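Local structure of taurocyamine kinase (Schistosoma mansoni, 4WOE) at residues S119-L124 and I228-G233. The protein catalyses the reversible, magnesium-dependent transfer of phosphate from ATP to taurocyamine, yielding N-phosphotaurocyamine and ADP. The protein carries 4 engineered substitutions. Sequence-based numbering, arbitrary orientation.
With ADP (adenosine-5'-diphosphate), chain C.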
ATOM      1  N   SER A 119      14.751  -6.552 -20.660  1.00 18.85           N
ATOM      2  CA  SER A 119      14.022  -7.335 -21.662  1.00 18.13           C
ATOM      3  C   SER A 119      12.522  -7.025 -21.694  1.00 17.04           C
ATOM      4  O   SER A 119      11.959  -6.552 -20.717  1.00 15.22           O
ATOM      5  CB  SER A 119      14.238  -8.828 -21.414  1.00 16.57           C
ATOM      6  OG  SER A 119      13.905  -9.160 -20.078  1.00 17.33           O
ATOM      7  N   THR A 120      11.891  -7.308 -22.831  1.00 17.07           N
ATOM      8  CA  THR A 120      10.481  -7.010 -23.045  1.00 17.07           C
ATOM      9  C   THR A 120       9.745  -8.252 -23.544  1.00 18.08           C
ATOM     10  O   THR A 120      10.237  -8.983 -24.390  1.00 16.13           O
ATOM     11  CB  THR A 120      10.303  -5.857 -24.042  1.00 18.57           C
ATOM     12  OG1 THR A 120      11.043  -4.725 -23.574  1.00 17.19           O
ATOM     13  CG2 THR A 120       8.824  -5.468 -24.196  1.00 16.13           C
ATOM     14  N   ARG A 121       8.567  -8.496 -22.995  1.00 17.36           N
ATOM     15  CA  ARG A 121       7.860  -9.742 -23.226  1.00 14.67           C
ATOM     16  C   ARG A 121       6.361  -9.461 -23.345  1.00 17.56           C
ATOM     17  O   ARG A 121       5.820  -8.666 -22.576  1.00 15.04           O
ATOM     18  CB  ARG A 121       8.151 -10.705 -22.072  1.00 16.85           C
ATOM     19  CG  ARG A 121       7.519 -12.104 -22.136  1.00 18.60           C
ATOM     20  CD  ARG A 121       8.001 -12.888 -20.918  1.00 19.80           C
ATOM     21  NE  ARG A 121       7.437 -14.228 -20.762  1.00 26.65           N
ATOM     22  CZ  ARG A 121       6.239 -14.495 -20.235  1.00 25.42           C
ATOM     23  NH1 ARG A 121       5.442 -13.504 -19.838  1.00 16.94           N
ATOM     24  NH2 ARG A 121       5.833 -15.764 -20.116  1.00 22.80           N
ATOM     25  N   VAL A 122       5.689 -10.079 -24.312  1.00 16.86           N
ATOM     26  CA  VAL A 122       4.224 -10.029 -24.335  1.00 18.22           C
ATOM     27  C   VAL A 122       3.682 -11.452 -24.465  1.00 18.22           C
ATOM     28  O   VAL A 122       4.187 -12.231 -25.266  1.00 15.83           O
ATOM     29  CB  VAL A 122       3.664  -9.141 -25.492  1.00 18.18           C
ATOM     30  CG1 VAL A 122       2.142  -8.981 -25.344  1.00 18.01           C
ATOM     31  CG2 VAL A 122       4.321  -7.779 -25.502  1.00 15.51           C
ATOM     32  N   ARG A 123       2.672 -11.808 -23.670  1.00 17.98           N
ATOM     33  CA  ARG A 123       2.067 -13.130 -23.853  1.00 16.76           C
ATOM     34  C   ARG A 123       0.556 -13.127 -23.852  1.00 14.12           C
ATOM     35  O   ARG A 123      -0.083 -12.262 -23.264  1.00 17.62           O
ATOM     36  CB  ARG A 123       2.554 -14.120 -22.787  1.00 19.16           C
ATOM     37  CG  ARG A 123       2.112 -13.811 -21.375  1.00 21.56           C
ATOM     38  CD  ARG A 123       0.831 -14.541 -20.903  1.00 16.35           C
ATOM     39  NE  ARG A 123       0.748 -14.396 -19.450  1.00 18.66           N
ATOM     40  CZ  ARG A 123      -0.333 -14.034 -18.763  1.00 21.32           C
ATOM     41  NH1 ARG A 123      -1.478 -13.801 -19.386  1.00 20.13           N
ATOM     42  NH2 ARG A 123      -0.261 -13.925 -17.440  1.00 20.25           N
ATOM     43  N   LEU A 124       0.019 -14.150 -24.501  1.00 13.65           N
ATOM     44  CA  LEU A 124      -1.406 -14.429 -24.597  1.00 15.18           C
ATOM     45  C   LEU A 124      -1.650 -15.842 -24.097  1.00 16.09           C
ATOM     46  O   LEU A 124      -0.718 -16.641 -24.048  1.00 13.56           O
ATOM     47  CB  LEU A 124      -1.892 -14.348 -26.053  1.00 20.21           C
ATOM     48  CG  LEU A 124      -1.766 -13.046 -26.824  1.00 21.34           C
ATOM     49  CD1 LEU A 124      -2.172 -13.243 -28.285  1.00 17.97           C
ATOM     50  CD2 LEU A 124      -2.636 -12.012 -26.129  1.00 20.42           C
ATOM     51  N   ILE A 228       4.155 -16.696 -26.361  1.00 16.55           N
ATOM     52  CA  ILE A 228       5.093 -15.711 -25.813  1.00 22.37           C
ATOM     53  C   ILE A 228       6.038 -15.096 -26.857  1.00 20.47           C
ATOM     54  O   ILE A 228       6.686 -15.810 -27.629  1.00 20.44           O
ATOM     55  CB  ILE A 228       5.940 -16.351 -24.691  1.00 25.41           C
ATOM     56  CG1 ILE A 228       5.028 -16.860 -23.565  1.00 21.52           C
ATOM     57  CG2 ILE A 228       6.978 -15.365 -24.157  1.00 23.75           C
ATOM     58  CD1 ILE A 228       5.564 -18.081 -22.866  1.00 24.10           C
ATOM     59  N   SER A 229       6.089 -13.766 -26.884  1.00 19.50           N
ATOM     60  CA  SER A 229       7.053 -13.017 -27.697  1.00 20.57           C
ATOM     61  C   SER A 229       7.997 -12.256 -26.774  1.00 20.80           C
ATOM     62  O   SER A 229       7.523 -11.536 -25.895  1.00 20.27           O
ATOM     63  CB  SER A 229       6.328 -12.041 -28.635  1.00 21.20           C
ATOM     64  OG  SER A 229       7.223 -11.371 -29.505  1.00 16.92           O
ATOM     65  N   MET A 230       9.312 -12.401 -26.952  1.00 16.79           N
ATOM     66  CA  MET A 230      10.251 -11.684 -26.088  1.00 17.38           C
ATOM     67  C   MET A 230      11.639 -11.499 -26.677  1.00 19.12           C
ATOM     68  O   MET A 230      12.107 -12.332 -27.445  1.00 18.28           O
ATOM     69  CB  MET A 230      10.390 -12.386 -24.731  1.00 15.00           C
ATOM     70  CG  MET A 230      10.907 -13.813 -24.808  1.00 24.87           C
ATOM     71  SD  MET A 230      10.813 -14.684 -23.215  1.00 39.66           S
ATOM     72  CE  MET A 230      11.686 -13.519 -22.165  1.00 17.76           C
ATOM     73  N   GLN A 231      12.291 -10.398 -26.293  1.00 13.26           N
ATOM     74  CA  GLN A 231      13.670 -10.125 -26.683  1.00 21.49           C
ATOM     75  C   GLN A 231      14.349  -9.193 -25.670  1.00 21.15           C
ATOM     76  O   GLN A 231      13.689  -8.579 -24.826  1.00 18.36           O
ATOM     77  CB  GLN A 231      13.735  -9.514 -28.098  1.00 16.33           C
ATOM     78  CG  GLN A 231      13.019  -8.159 -28.247  1.00 15.22           C
ATOM     79  CD  GLN A 231      12.676  -7.819 -29.692  1.00 18.45           C
ATOM     80  OE1 GLN A 231      12.164  -8.658 -30.425  1.00 21.52           O
ATOM     81  NE2 GLN A 231      12.949  -6.580 -30.104  1.00 17.12           N
ATOM     82  N   LYS A 232      15.672  -9.119 -25.758  1.00 18.48           N
ATOM     83  CA  LYS A 232      16.470  -8.159 -25.011  1.00 20.67           C
ATOM     84  C   LYS A 232      16.114  -6.719 -25.380  1.00 18.32           C
ATOM     85  O   LYS A 232      15.744  -6.424 -26.524  1.00 18.83           O
ATOM     86  CB  LYS A 232      17.958  -8.397 -25.267  1.00 19.93           C
ATOM     87  CG  LYS A 232      18.450  -9.775 -24.839  1.00 25.91           C
ATOM     88  CD  LYS A 232      18.478  -9.905 -23.342  1.00 29.35           C
ATOM     89  CE  LYS A 232      19.249 -11.149 -22.906  1.00 43.13           C
ATOM     90  NZ  LYS A 232      19.285 -11.284 -21.414  1.00 36.18           N
ATOM     91  N   GLY A 233      16.229  -5.821 -24.407  1.00 15.68           N
ATOM     92  CA  GLY A 233      15.959  -4.418 -24.654  1.00 16.46           C
ATOM     93  C   GLY A 233      14.499  -4.049 -24.500  1.00 17.34           C
ATOM     94  O   GLY A 233      13.702  -4.800 -23.919  1.00 15.65           O
TER
HETATM   95  PB  ADP C 801       3.395 -15.077 -17.138  1.00 25.98           P
HETATM   96  O1B ADP C 801       2.333 -15.246 -16.076  1.00 31.35           O
HETATM   97  O2B ADP C 801       3.965 -16.390 -17.660  1.00 28.94           O
HETATM   98  O3B ADP C 801       3.053 -14.049 -18.211  1.00 22.20           O
HETATM   99  PA  ADP C 801       5.374 -14.985 -15.028  1.00 21.24           P
HETATM  100  O1A ADP C 801       4.755 -16.296 -14.619  1.00 26.10           O
HETATM  101  O2A ADP C 801       5.462 -13.838 -14.050  1.00 26.47           O
HETATM  102  O3A ADP C 801       4.647 -14.402 -16.353  1.00 23.38           O
HETATM  103  O5' ADP C 801       6.844 -15.290 -15.597  1.00 26.54           O
HETATM  104  C5' ADP C 801       7.288 -16.593 -15.982  1.00 26.06           C
HETATM  105  C4' ADP C 801       8.627 -16.426 -16.689  1.00 23.12           C
HETATM  106  O4' ADP C 801       8.553 -15.352 -17.647  1.00 24.64           O
HETATM  107  C3' ADP C 801       9.729 -16.044 -15.712  1.00 25.07           C
HETATM  108  O3' ADP C 801      10.941 -16.681 -16.138  1.00 27.01           O
HETATM  109  C2' ADP C 801       9.909 -14.558 -15.926  1.00 23.51           C
HETATM  110  O2' ADP C 801      11.220 -14.109 -15.585  1.00 26.94           O
HETATM  111  C1' ADP C 801       9.651 -14.452 -17.415  1.00 23.46           C
HETATM  112  N9  ADP C 801       9.395 -13.044 -17.816  1.00 26.79           N
HETATM  113  C8  ADP C 801       8.281 -12.311 -17.577  1.00 24.53           C
HETATM  114  N7  ADP C 801       8.404 -11.054 -18.093  1.00 19.10           N
HETATM  115  C5  ADP C 801       9.619 -10.975 -18.668  1.00 20.98           C
HETATM  116  C6  ADP C 801      10.388  -9.934 -19.397  1.00 21.34           C
HETATM  117  N6  ADP C 801       9.848  -8.701 -19.599  1.00 19.87           N
HETATM  118  N1  ADP C 801      11.627 -10.259 -19.846  1.00 21.41           N
HETATM  119  C2  ADP C 801      12.154 -11.484 -19.631  1.00 21.30           C
HETATM  120  N3  ADP C 801      11.510 -12.476 -18.984  1.00 23.91           N
HETATM  121  C4  ADP C 801      10.268 -12.283 -18.481  1.00 21.76           C
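Antiparallel strands 119-124 and 228-232, neighbours in the middle of the phosphagen-kinase catalytic sheet, wall the nucleotide site. T120 pairs with Q231 and V122 with S229, two backbone hydrogen bonds each (V122 N to S229 O 2.8 Å). Where the second strand ends, T120 OG1 donates to a lone pair of G233 O in the carbonyl plane (2.7 Å). R121, M230, R123 and I228 line the ADP face. R121 runs extended, CG anti to the backbone N (chi1 -179°): its CD sits over the adenine face, 3.4 Å from ADP C5, and NH1 and NH2 grip two β-phosphate oxygens, NH1 reaching O3B at 2.9 Å. I228 crosses this arm at a slant, CG2 against R121 NE and CG, CD1 near NH2. M230 SD lies near the R121 guanidinium edge, and M230 CE rests over the same adenine face at C2 (3.3 Å). R123, bent at chi2 (95°), brings NE to the same O3B at 2.6 Å and NH2 to O1B, while N271 OD1 takes NH1. S119 reads the adenine edge: its O accepts from N6 (3.2 Å) and its OG donates to N1. V122 and Q231 meet helix 236-250 on the other face. With I228 and M230 flanking R121, two arginines converge on O3B and probably offset the β-phosphate's negative charge.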